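Local coordinates for protein ASCH domain (Vibrio cholerae TMA 21, PDB 3S9X) that is of unknown function but carries an ASCH domain of the PUA-like clan, a fold often associated with RNA binding, so a nucleic-acid role is possible though unproven, at residues Y103-E108 and L121-Q125; F13-Y17 and K155-H159; R57-E63 and L148-F154. One frame throughout, in Å; residues are numbered along the deposited sequence.

In the fold
Interaction 3 lies nearest the middle of the chain, about 7 Å from its centre, and pairs the edge strand 58-62 with strand 148-158 by a ladder of backbone hydrogen bonds. Interaction 1 is a partly buried side-chain contact between the loop after strand 89-102 and the start of helix 121-139. It abuts interaction 3 directly, W124 packing on C60 and L149. Interaction 2, a surface contact on the opposite side of the chain's centre from interaction 1, uses the far end of the same strand 148-158 to seat helix 8-19. It rests mainly on aromatic and apolar packing, with no hydrogen bond between its segments, whereas interaction 1 has bridging waters at its rim and interaction 3 on one face of the sheet.

Interaction 1 of 3, residues Y103-E108 and L121-Q125; sequences YNQVSE and LAWWQ
V106 lies over the six-membered ring of W124, its CG1 3.8 Å from the ring centroid and only 7° off the normal, a CH-pi contact over the face. The second methyl, CG2, reaches the outer rim of the same ring, 3.5 Å from W124 CH2. There the indole also meets Y103, whose CE1 lies 3.6 Å from W124 CZ3; the two rings are inclined at 37°. With CG of W124 trans to its backbone N (chi1 -179°), the indole projects from the first turn of helix 121-139 toward the loop. Farther along, L121 turns CD1 toward the backbone of V106 and S107, and CD2 toward E108 CG.

Two waters bridge the polar margins. One donates to Y103 O and accepts from Q125 NE2; the other donates to E108 OE2 and accepts from L121 N at 2.9 Å, joining the start of one helix to that of the next. In the second shell, E114 bonds W124 NE1, H128 stacks on the indole, and F143 meets Y103 edge-to-face. S107 N-caps helix 108-114 through F110 N. The indole N-H is satisfied from outside the contact, and W124 meets the loop through apolar and CH-pi contacts, while the two waters add polar bridges at the rim.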
loop_
_atom_site.group_PDB
_atom_site.type_symbol
_atom_site.label_atom_id
_atom_site.label_comp_id
_atom_site.label_asym_id
_atom_site.label_seq_id
_atom_site.Cartn_x
_atom_site.Cartn_y
_atom_site.Cartn_z
ATOM N N TYR A 103 -2.769 -2.983 16.418
ATOM C CA TYR A 103 -3.918 -2.185 16.013
ATOM C C TYR A 103 -4.315 -1.135 17.078
ATOM O O TYR A 103 -4.421 0.062 16.751
ATOM C CB TYR A 103 -5.076 -3.123 15.644
ATOM C CG TYR A 103 -6.344 -2.358 15.330
ATOM C CD1 TYR A 103 -6.722 -2.035 14.025
ATOM C CD2 TYR A 103 -7.188 -1.949 16.336
ATOM C CE1 TYR A 103 -7.840 -1.328 13.774
ATOM C CE2 TYR A 103 -8.348 -1.221 16.100
ATOM C CZ TYR A 103 -8.656 -0.901 14.809
ATOM O OH TYR A 103 -9.781 -0.257 14.445
ATOM N N ASN A 104 -4.360 -1.567 18.350
ATOM C CA ASN A 104 -4.798 -0.674 19.398
ATOM C C ASN A 104 -3.752 0.359 19.842
ATOM O O ASN A 104 -4.032 1.134 20.720
ATOM C CB ASN A 104 -5.324 -1.446 20.599
ATOM C CG ASN A 104 -4.397 -2.466 21.165
ATOM O OD1 ASN A 104 -3.228 -2.429 20.950
ATOM N ND2 ASN A 104 -4.985 -3.403 21.995
ATOM N N GLN A 105 -2.564 0.296 19.245
ATOM C CA GLN A 105 -1.503 1.218 19.527
ATOM C C GLN A 105 -1.224 2.164 18.367
ATOM O O GLN A 105 -0.327 3.007 18.470
ATOM C CB GLN A 105 -0.210 0.495 19.909
ATOM C CG GLN A 105 -0.418 -0.335 21.162
ATOM C CD GLN A 105 -0.691 0.488 22.370
ATOM O OE1 GLN A 105 0.144 1.352 22.712
ATOM N NE2 GLN A 105 -1.843 0.298 23.003
ATOM N N VAL A 106 -1.983 2.083 17.286
ATOM C CA VAL A 106 -1.824 3.017 16.184
ATOM C C VAL A 106 -1.990 4.431 16.633
ATOM O O VAL A 106 -2.924 4.749 17.352
ATOM C CB VAL A 106 -2.765 2.641 15.031
ATOM C CG1 VAL A 106 -2.798 3.784 13.954
ATOM C CG2 VAL A 106 -2.316 1.301 14.383
ATOM N N SER A 107 -1.069 5.274 16.264
ATOM C CA SER A 107 -1.020 6.669 16.663
ATOM C C SER A 107 -1.824 7.606 15.819
ATOM O O SER A 107 -2.135 7.304 14.637
ATOM C CB SER A 107 0.458 7.132 16.655
ATOM O OG SER A 107 0.939 7.231 15.326
ATOM N N GLU A 108 -2.098 8.785 16.350
ATOM C CA GLU A 108 -2.723 9.844 15.565
ATOM C C GLU A 108 -1.847 10.206 14.379
ATOM O O GLU A 108 -2.342 10.460 13.296
ATOM C CB GLU A 108 -2.989 11.050 16.478
ATOM C CG GLU A 108 -4.098 10.837 17.530
ATOM C CD GLU A 108 -4.481 12.132 18.151
ATOM O OE1 GLU A 108 -3.547 12.789 18.597
ATOM O OE2 GLU A 108 -5.662 12.523 18.060
ATOM N N LEU A 121 -7.681 9.722 13.973
ATOM C CA LEU A 121 -7.542 8.312 14.397
ATOM C C LEU A 121 -8.926 7.673 14.484
ATOM O O LEU A 121 -9.070 6.532 14.126
ATOM C CB LEU A 121 -6.865 8.296 15.754
ATOM C CG LEU A 121 -6.589 6.937 16.341
ATOM C CD1 LEU A 121 -5.777 5.987 15.451
ATOM C CD2 LEU A 121 -5.950 7.127 17.699
ATOM N N ALA A 122 -9.944 8.441 14.908
ATOM C CA ALA A 122 -11.264 7.823 14.945
ATOM C C ALA A 122 -11.732 7.296 13.558
ATOM O O ALA A 122 -12.291 6.189 13.404
ATOM C CB ALA A 122 -12.253 8.752 15.568
ATOM N N TRP A 123 -11.531 8.109 12.540
ATOM C CA TRP A 123 -11.921 7.726 11.181
ATOM C C TRP A 123 -11.120 6.504 10.724
ATOM O O TRP A 123 -11.647 5.572 10.175
ATOM C CB TRP A 123 -11.699 8.931 10.231
ATOM C CG TRP A 123 -12.331 8.785 8.878
ATOM C CD1 TRP A 123 -13.526 9.371 8.442
ATOM C CD2 TRP A 123 -11.845 8.055 7.789
ATOM N NE1 TRP A 123 -13.776 9.016 7.181
ATOM C CE2 TRP A 123 -12.816 8.148 6.758
ATOM C CE3 TRP A 123 -10.787 7.243 7.618
ATOM C CZ2 TRP A 123 -12.668 7.554 5.502
ATOM C CZ3 TRP A 123 -10.622 6.639 6.368
ATOM C CH2 TRP A 123 -11.578 6.757 5.336
ATOM N N TRP A 124 -9.822 6.536 10.969
ATOM C CA TRP A 124 -8.911 5.428 10.669
ATOM C C TRP A 124 -9.426 4.144 11.337
ATOM O O TRP A 124 -9.412 3.073 10.678
ATOM C CB TRP A 124 -7.466 5.828 11.103
ATOM C CG TRP A 124 -6.448 4.740 10.803
ATOM C CD1 TRP A 124 -5.582 4.683 9.753
ATOM C CD2 TRP A 124 -6.217 3.571 11.588
ATOM N NE1 TRP A 124 -4.827 3.529 9.822
ATOM C CE2 TRP A 124 -5.192 2.823 10.941
ATOM C CE3 TRP A 124 -6.752 3.075 12.805
ATOM C CZ2 TRP A 124 -4.735 1.574 11.421
ATOM C CZ3 TRP A 124 -6.294 1.849 13.225
ATOM C CH2 TRP A 124 -5.344 1.113 12.559
ATOM N N GLN A 125 -9.829 4.274 12.620
ATOM C CA GLN A 125 -10.282 3.077 13.350
ATOM C C GLN A 125 -11.530 2.498 12.766
ATOM O O GLN A 125 -11.670 1.287 12.632
ATOM C CB GLN A 125 -10.505 3.393 14.835
ATOM C CG GLN A 125 -9.228 3.634 15.544
ATOM C CD GLN A 125 -9.440 4.204 16.944
ATOM O OE1 GLN A 125 -10.413 4.899 17.197
ATOM N NE2 GLN A 125 -8.491 3.994 17.817
HETATM O O HOH W 1 -6.686 1.657 17.276
HETATM O O HOH W 2 -6.771 11.954 15.556
#

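Interaction 2 of 3, residues F13-Y17 and K155-H159; sequences FLEQY and KVVYH
The ring of Y158 fits into a hollow on helix 8-19 formed by F13, Q16 and Y17. On the F13 side it presents an edge to the phenyl face, an edge-to-face pair with centroids 5.3 Å apart and planes at 73°; the closest atoms are F13 CZ and Y158 CD2. Y17 CB presses on one face of the Y158 ring, 4.1 Å from its centroid, while Q16 CB approaches the phenol end, 3.6 Å from Y158 OH. Setting CG opposite the backbone N (chi1 -167°) carries the Y158 ring from the strand toward the helix.

Helix 13-17 and strand 155-158 run almost perpendicular, at 86°; V157 and Y158 both reach Y17, while Y158 also extends to F13 and Q16. V157 and Y158 both face I92 in a classic beta bulge of the sheet, and both side chains are directed at the helix. V157 is the smaller bump: its CG2 lies over the Y17 ring, 3.5 Å from CZ and off-centre toward the rim. Y17 CD1 in turn packs against Y158 CB at 3.6 Å, wedging the Y17 ring beside the base of the Y158 side chain. Beyond the pair, I92 touches both F13 and Y17, and Y29 bonds the Y17 hydroxyl.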
loop_
_atom_site.group_PDB
_atom_site.type_symbol
_atom_site.label_atom_id
_atom_site.label_comp_id
_atom_site.label_asym_id
_atom_site.label_seq_id
_atom_site.Cartn_x
_atom_site.Cartn_y
_atom_site.Cartn_z
ATOM N N PHE A 13 3.924 1.908 -17.923
ATOM C CA PHE A 13 4.084 3.071 -17.045
ATOM C C PHE A 13 5.345 2.926 -16.232
ATOM O O PHE A 13 6.121 3.887 -16.059
ATOM C CB PHE A 13 2.847 3.198 -16.152
ATOM C CG PHE A 13 2.638 4.529 -15.457
ATOM C CD1 PHE A 13 2.268 5.636 -16.207
ATOM C CD2 PHE A 13 2.675 4.621 -14.109
ATOM C CE1 PHE A 13 1.927 6.810 -15.562
ATOM C CE2 PHE A 13 2.304 5.794 -13.473
ATOM C CZ PHE A 13 1.958 6.892 -14.192
ATOM N N LEU A 14 5.547 1.734 -15.661
ATOM C CA LEU A 14 6.750 1.453 -14.890
ATOM C C LEU A 14 8.018 1.602 -15.741
ATOM O O LEU A 14 8.997 2.174 -15.283
ATOM C CB LEU A 14 6.672 0.055 -14.350
ATOM C CG LEU A 14 7.823 -0.477 -13.466
ATOM C CD1 LEU A 14 8.260 0.466 -12.307
ATOM C CD2 LEU A 14 7.494 -1.899 -12.932
ATOM N N GLU A 15 7.939 1.133 -16.995
ATOM C CA GLU A 15 9.096 1.299 -17.893
ATOM C C GLU A 15 9.368 2.753 -18.159
ATOM O O GLU A 15 10.531 3.153 -18.300
ATOM C CB GLU A 15 8.958 0.515 -19.181
ATOM C CG GLU A 15 9.030 -0.933 -19.005
ATOM C CD GLU A 15 10.475 -1.529 -18.775
ATOM O OE1 GLU A 15 10.610 -2.774 -19.071
ATOM O OE2 GLU A 15 11.444 -0.807 -18.269
ATOM N N GLN A 16 8.318 3.608 -18.211
ATOM C CA GLN A 16 8.544 5.035 -18.361
ATOM C C GLN A 16 9.320 5.569 -17.185
ATOM O O GLN A 16 10.262 6.376 -17.360
ATOM C CB GLN A 16 7.238 5.812 -18.579
ATOM C CG GLN A 16 6.583 5.561 -19.893
ATOM C CD GLN A 16 5.371 6.329 -20.166
ATOM O OE1 GLN A 16 5.225 7.018 -21.236
ATOM N NE2 GLN A 16 4.455 6.211 -19.287
ATOM N N TYR A 17 8.932 5.204 -15.970
ATOM C CA TYR A 17 9.678 5.678 -14.807
ATOM C C TYR A 17 11.153 5.207 -14.901
ATOM O O TYR A 17 12.038 5.969 -14.660
ATOM C CB TYR A 17 9.040 5.177 -13.519
ATOM C CG TYR A 17 9.914 5.415 -12.309
ATOM C CD1 TYR A 17 10.380 6.681 -11.997
ATOM C CD2 TYR A 17 10.382 4.333 -11.535
ATOM C CE1 TYR A 17 11.232 6.899 -10.928
ATOM C CE2 TYR A 17 11.232 4.581 -10.448
ATOM C CZ TYR A 17 11.652 5.869 -10.128
ATOM O OH TYR A 17 12.520 6.136 -9.103
ATOM N N LYS A 155 6.673 6.896 -0.788
ATOM C CA LYS A 155 6.749 8.177 -1.455
ATOM C C LYS A 155 6.445 8.001 -2.918
ATOM O O LYS A 155 6.806 6.983 -3.500
ATOM C CB LYS A 155 8.096 8.823 -1.264
ATOM C CG LYS A 155 9.233 8.122 -1.935
ATOM C CD LYS A 155 10.626 8.702 -1.715
ATOM C CE LYS A 155 11.729 7.919 -2.381
ATOM N NZ LYS A 155 13.088 8.494 -2.079
ATOM N N VAL A 156 5.837 9.006 -3.553
ATOM C CA VAL A 156 5.635 9.033 -4.978
ATOM C C VAL A 156 6.990 9.275 -5.665
ATOM O O VAL A 156 7.647 10.238 -5.302
ATOM C CB VAL A 156 4.574 10.051 -5.405
ATOM C CG1 VAL A 156 4.522 10.162 -6.896
ATOM C CG2 VAL A 156 3.199 9.616 -4.859
ATOM N N VAL A 157 7.318 8.467 -6.691
ATOM C CA VAL A 157 8.475 8.678 -7.535
ATOM C C VAL A 157 8.139 8.969 -8.993
ATOM O O VAL A 157 9.009 9.364 -9.767
ATOM C CB VAL A 157 9.480 7.484 -7.408
ATOM C CG1 VAL A 157 9.969 7.362 -5.941
ATOM C CG2 VAL A 157 8.920 6.158 -7.963
ATOM N N TYR A 158 6.893 8.752 -9.398
ATOM C CA TYR A 158 6.508 9.019 -10.794
ATOM C C TYR A 158 5.006 9.187 -10.908
ATOM O O TYR A 158 4.258 8.530 -10.218
ATOM C CB TYR A 158 6.966 7.857 -11.701
ATOM C CG TYR A 158 6.894 8.165 -13.197
ATOM C CD1 TYR A 158 7.848 8.967 -13.774
ATOM C CD2 TYR A 158 5.932 7.673 -13.991
ATOM C CE1 TYR A 158 7.833 9.280 -15.097
ATOM C CE2 TYR A 158 5.857 8.003 -15.314
ATOM C CZ TYR A 158 6.836 8.799 -15.874
ATOM O OH TYR A 158 6.776 9.103 -17.214
ATOM N N HIS A 159 4.584 9.978 -11.878
ATOM C CA HIS A 159 3.190 10.079 -12.272
ATOM C C HIS A 159 3.084 10.698 -13.654
ATOM O O HIS A 159 2.074 10.584 -14.328
ATOM C CB HIS A 159 2.378 10.816 -11.252
ATOM C CG HIS A 159 2.742 12.243 -11.129
ATOM N ND1 HIS A 159 3.777 12.759 -10.376
ATOM C CD2 HIS A 159 2.123 13.314 -11.690
ATOM C CE1 HIS A 159 3.776 14.098 -10.482
ATOM N NE2 HIS A 159 2.824 14.433 -11.327
ATOM O OXT HIS A 159 4.031 11.407 -14.042
#

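Interaction 3 of 3, residues R57-E63 and L148-F154; sequences RASCSLE and LLVLEHF
Segments 57-63 and 148-154 run antiparallel, the axes of strands 58-62 and 148-154 4.5 Å apart at closest approach and their directions 152° apart, and are joined by six backbone hydrogen bonds, two reciprocal ones in each of the pairs S59-E152 and S61-V150 and one at either end, from F154 N to R57 O and from E63 N to L148 O.

On the face bearing A58, C60, L151 and H153 the cross-strand side-chain contacts are apolar or CH-pi. A58 CB sits over the imidazole of H153, 4.1 Å from its centroid, and C60 CB meets L151 CD2. F110 and W124 from neighbouring helices cover parts of this face. Farther along, L62 CD2 touches L149 CD2 at 3.7 Å, and L149 CD1 reaches back to C60 SG. Strand 58-62 is an outer strand of the five-stranded mixed sheet of this PUA-clan domain, and strand 148-158 separates it from strand 89-102.

The other face carries S59, S61, V150 and E152, and here water mediates. One water takes part in hydrogen bonds with S59 OG and E152 OE1, while another joins S61 OG, V150 O and E152 OE2; Y66 is a further partner of S61 OG. Next to this polar patch the F154 ring, swung between its own backbone N and carbonyl carbon (chi1 53°), lies over the R57-A58 peptide, with R57 C 3.7 Å above the ring centre and S59 OG at the ring edge. At the opposite end E63 CG packs on V150 CG2 at 3.8 Å, and E63 OE1 is bonded by S67.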
loop_
_atom_site.group_PDB
_atom_site.type_symbol
_atom_site.label_atom_id
_atom_site.label_comp_id
_atom_site.label_asym_id
_atom_site.label_seq_id
_atom_site.Cartn_x
_atom_site.Cartn_y
_atom_site.Cartn_z
ATOM N N ARG A 57 0.544 8.685 2.529
ATOM C CA ARG A 57 1.983 8.359 2.479
ATOM C C ARG A 57 2.290 7.097 3.273
ATOM O O ARG A 57 3.460 6.780 3.533
ATOM C CB ARG A 57 2.786 9.563 3.033
ATOM C CG ARG A 57 2.550 10.866 2.291
ATOM C CD ARG A 57 3.400 11.976 2.897
ATOM N NE ARG A 57 3.049 12.232 4.312
ATOM C CZ ARG A 57 1.980 12.889 4.760
ATOM N NH1 ARG A 57 1.795 12.976 6.087
ATOM N NH2 ARG A 57 1.117 13.484 3.905
ATOM N N ALA A 58 1.246 6.339 3.647
ATOM C CA ALA A 58 1.427 5.137 4.478
ATOM C C ALA A 58 0.197 4.278 4.280
ATOM O O ALA A 58 -0.877 4.726 3.834
ATOM C CB ALA A 58 1.618 5.502 5.938
ATOM N N SER A 59 0.354 3.020 4.623
ATOM C CA SER A 59 -0.702 2.023 4.633
ATOM C C SER A 59 -0.378 0.944 5.620
ATOM O O SER A 59 0.741 0.887 6.101
ATOM C CB SER A 59 -0.883 1.461 3.257
ATOM O OG SER A 59 0.181 0.648 2.836
ATOM N N CYS A 60 -1.346 0.069 5.919
ATOM C CA CYS A 60 -1.078 -1.019 6.813
ATOM C C CYS A 60 -1.899 -2.269 6.398
ATOM O O CYS A 60 -2.795 -2.224 5.535
ATOM C CB CYS A 60 -1.434 -0.634 8.250
ATOM S SG CYS A 60 -3.140 -0.365 8.615
ATOM N N SER A 61 -1.497 -3.393 6.983
ATOM C CA SER A 61 -2.128 -4.670 6.754
ATOM C C SER A 61 -1.934 -5.574 7.975
ATOM O O SER A 61 -1.062 -5.343 8.791
ATOM C CB SER A 61 -1.502 -5.311 5.538
ATOM O OG SER A 61 -0.119 -5.562 5.633
ATOM N N LEU A 62 -2.747 -6.625 8.083
ATOM C CA LEU A 62 -2.598 -7.581 9.160
ATOM C C LEU A 62 -1.337 -8.378 9.028
ATOM O O LEU A 62 -1.039 -8.964 8.011
ATOM C CB LEU A 62 -3.770 -8.533 9.238
ATOM C CG LEU A 62 -5.169 -7.946 9.484
ATOM C CD1 LEU A 62 -6.221 -9.050 9.280
ATOM C CD2 LEU A 62 -5.253 -7.371 10.898
ATOM N N GLU A 63 -0.565 -8.415 10.101
ATOM C CA GLU A 63 0.673 -9.220 10.087
ATOM C C GLU A 63 0.423 -10.730 9.881
ATOM O O GLU A 63 1.262 -11.422 9.312
ATOM C CB GLU A 63 1.417 -8.996 11.379
ATOM C CG GLU A 63 2.844 -9.489 11.292
ATOM C CD GLU A 63 3.054 -10.879 11.722
ATOM O OE1 GLU A 63 2.202 -11.461 12.422
ATOM O OE2 GLU A 63 4.111 -11.404 11.313
ATOM N N LEU A 148 -1.299 -7.640 15.583
ATOM C CA LEU A 148 -0.231 -6.858 14.977
ATOM C C LEU A 148 -0.528 -6.473 13.544
ATOM O O LEU A 148 -1.080 -7.274 12.802
ATOM C CB LEU A 148 1.081 -7.639 14.978
ATOM C CG LEU A 148 1.914 -7.704 16.210
ATOM C CD1 LEU A 148 3.049 -8.721 15.860
ATOM C CD2 LEU A 148 2.413 -6.264 16.647
ATOM N N LEU A 149 -0.092 -5.264 13.195
ATOM C CA LEU A 149 -0.152 -4.700 11.840
ATOM C C LEU A 149 1.269 -4.542 11.318
ATOM O O LEU A 149 2.147 -4.225 12.106
ATOM C CB LEU A 149 -0.895 -3.377 11.826
ATOM C CG LEU A 149 -2.301 -3.345 12.429
ATOM C CD1 LEU A 149 -2.859 -1.914 12.303
ATOM C CD2 LEU A 149 -3.201 -4.429 11.902
ATOM N N VAL A 150 1.391 -4.665 9.994
ATOM C CA VAL A 150 2.574 -4.216 9.306
ATOM C C VAL A 150 2.308 -2.844 8.722
ATOM O O VAL A 150 1.349 -2.661 7.952
ATOM C CB VAL A 150 3.062 -5.224 8.225
ATOM C CG1 VAL A 150 4.221 -4.668 7.375
ATOM C CG2 VAL A 150 3.415 -6.588 8.864
ATOM N N LEU A 151 3.141 -1.891 9.126
ATOM C CA LEU A 151 3.033 -0.469 8.701
ATOM C C LEU A 151 4.026 -0.253 7.589
ATOM O O LEU A 151 5.226 -0.595 7.728
ATOM C CB LEU A 151 3.404 0.433 9.845
ATOM C CG LEU A 151 2.632 0.199 11.188
ATOM C CD1 LEU A 151 3.011 1.332 12.158
ATOM C CD2 LEU A 151 1.110 0.090 11.071
ATOM N N GLU A 152 3.569 0.357 6.485
ATOM C CA GLU A 152 4.442 0.739 5.371
ATOM C C GLU A 152 4.354 2.246 5.140
ATOM O O GLU A 152 3.245 2.820 5.198
ATOM C CB GLU A 152 4.020 0.046 4.084
ATOM C CG GLU A 152 4.126 -1.425 4.146
ATOM C CD GLU A 152 3.427 -2.134 2.942
ATOM O OE1 GLU A 152 3.726 -1.725 1.825
ATOM O OE2 GLU A 152 2.711 -3.113 3.214
ATOM N N HIS A 153 5.494 2.900 4.997
ATOM C CA HIS A 153 5.539 4.269 4.538
ATOM C C HIS A 153 6.101 4.280 3.119
ATOM O O HIS A 153 6.927 3.409 2.762
ATOM C CB HIS A 153 6.364 5.137 5.445
ATOM C CG HIS A 153 5.735 5.424 6.768
ATOM N ND1 HIS A 153 5.666 4.523 7.788
ATOM C CD2 HIS A 153 5.176 6.554 7.224
ATOM C CE1 HIS A 153 5.085 5.106 8.834
ATOM N NE2 HIS A 153 4.728 6.313 8.501
ATOM N N PHE A 154 5.723 5.256 2.315
ATOM C CA PHE A 154 6.122 5.288 0.930
ATOM C C PHE A 154 6.087 6.754 0.396
ATOM O O PHE A 154 5.508 7.630 1.033
ATOM C CB PHE A 154 5.294 4.318 0.067
ATOM C CG PHE A 154 3.818 4.513 0.215
ATOM C CD1 PHE A 154 3.148 5.596 -0.303
ATOM C CD2 PHE A 154 3.071 3.580 0.950
ATOM C CE1 PHE A 154 1.739 5.694 -0.159
ATOM C CE2 PHE A 154 1.714 3.706 1.114
ATOM C CZ PHE A 154 1.049 4.765 0.520
HETATM O O HOH W 3 -0.456 -2.057 3.293
HETATM O O HOH W 4 1.880 0.102 0.629
HETATM O O HOH W 5 1.254 -3.313 5.235
#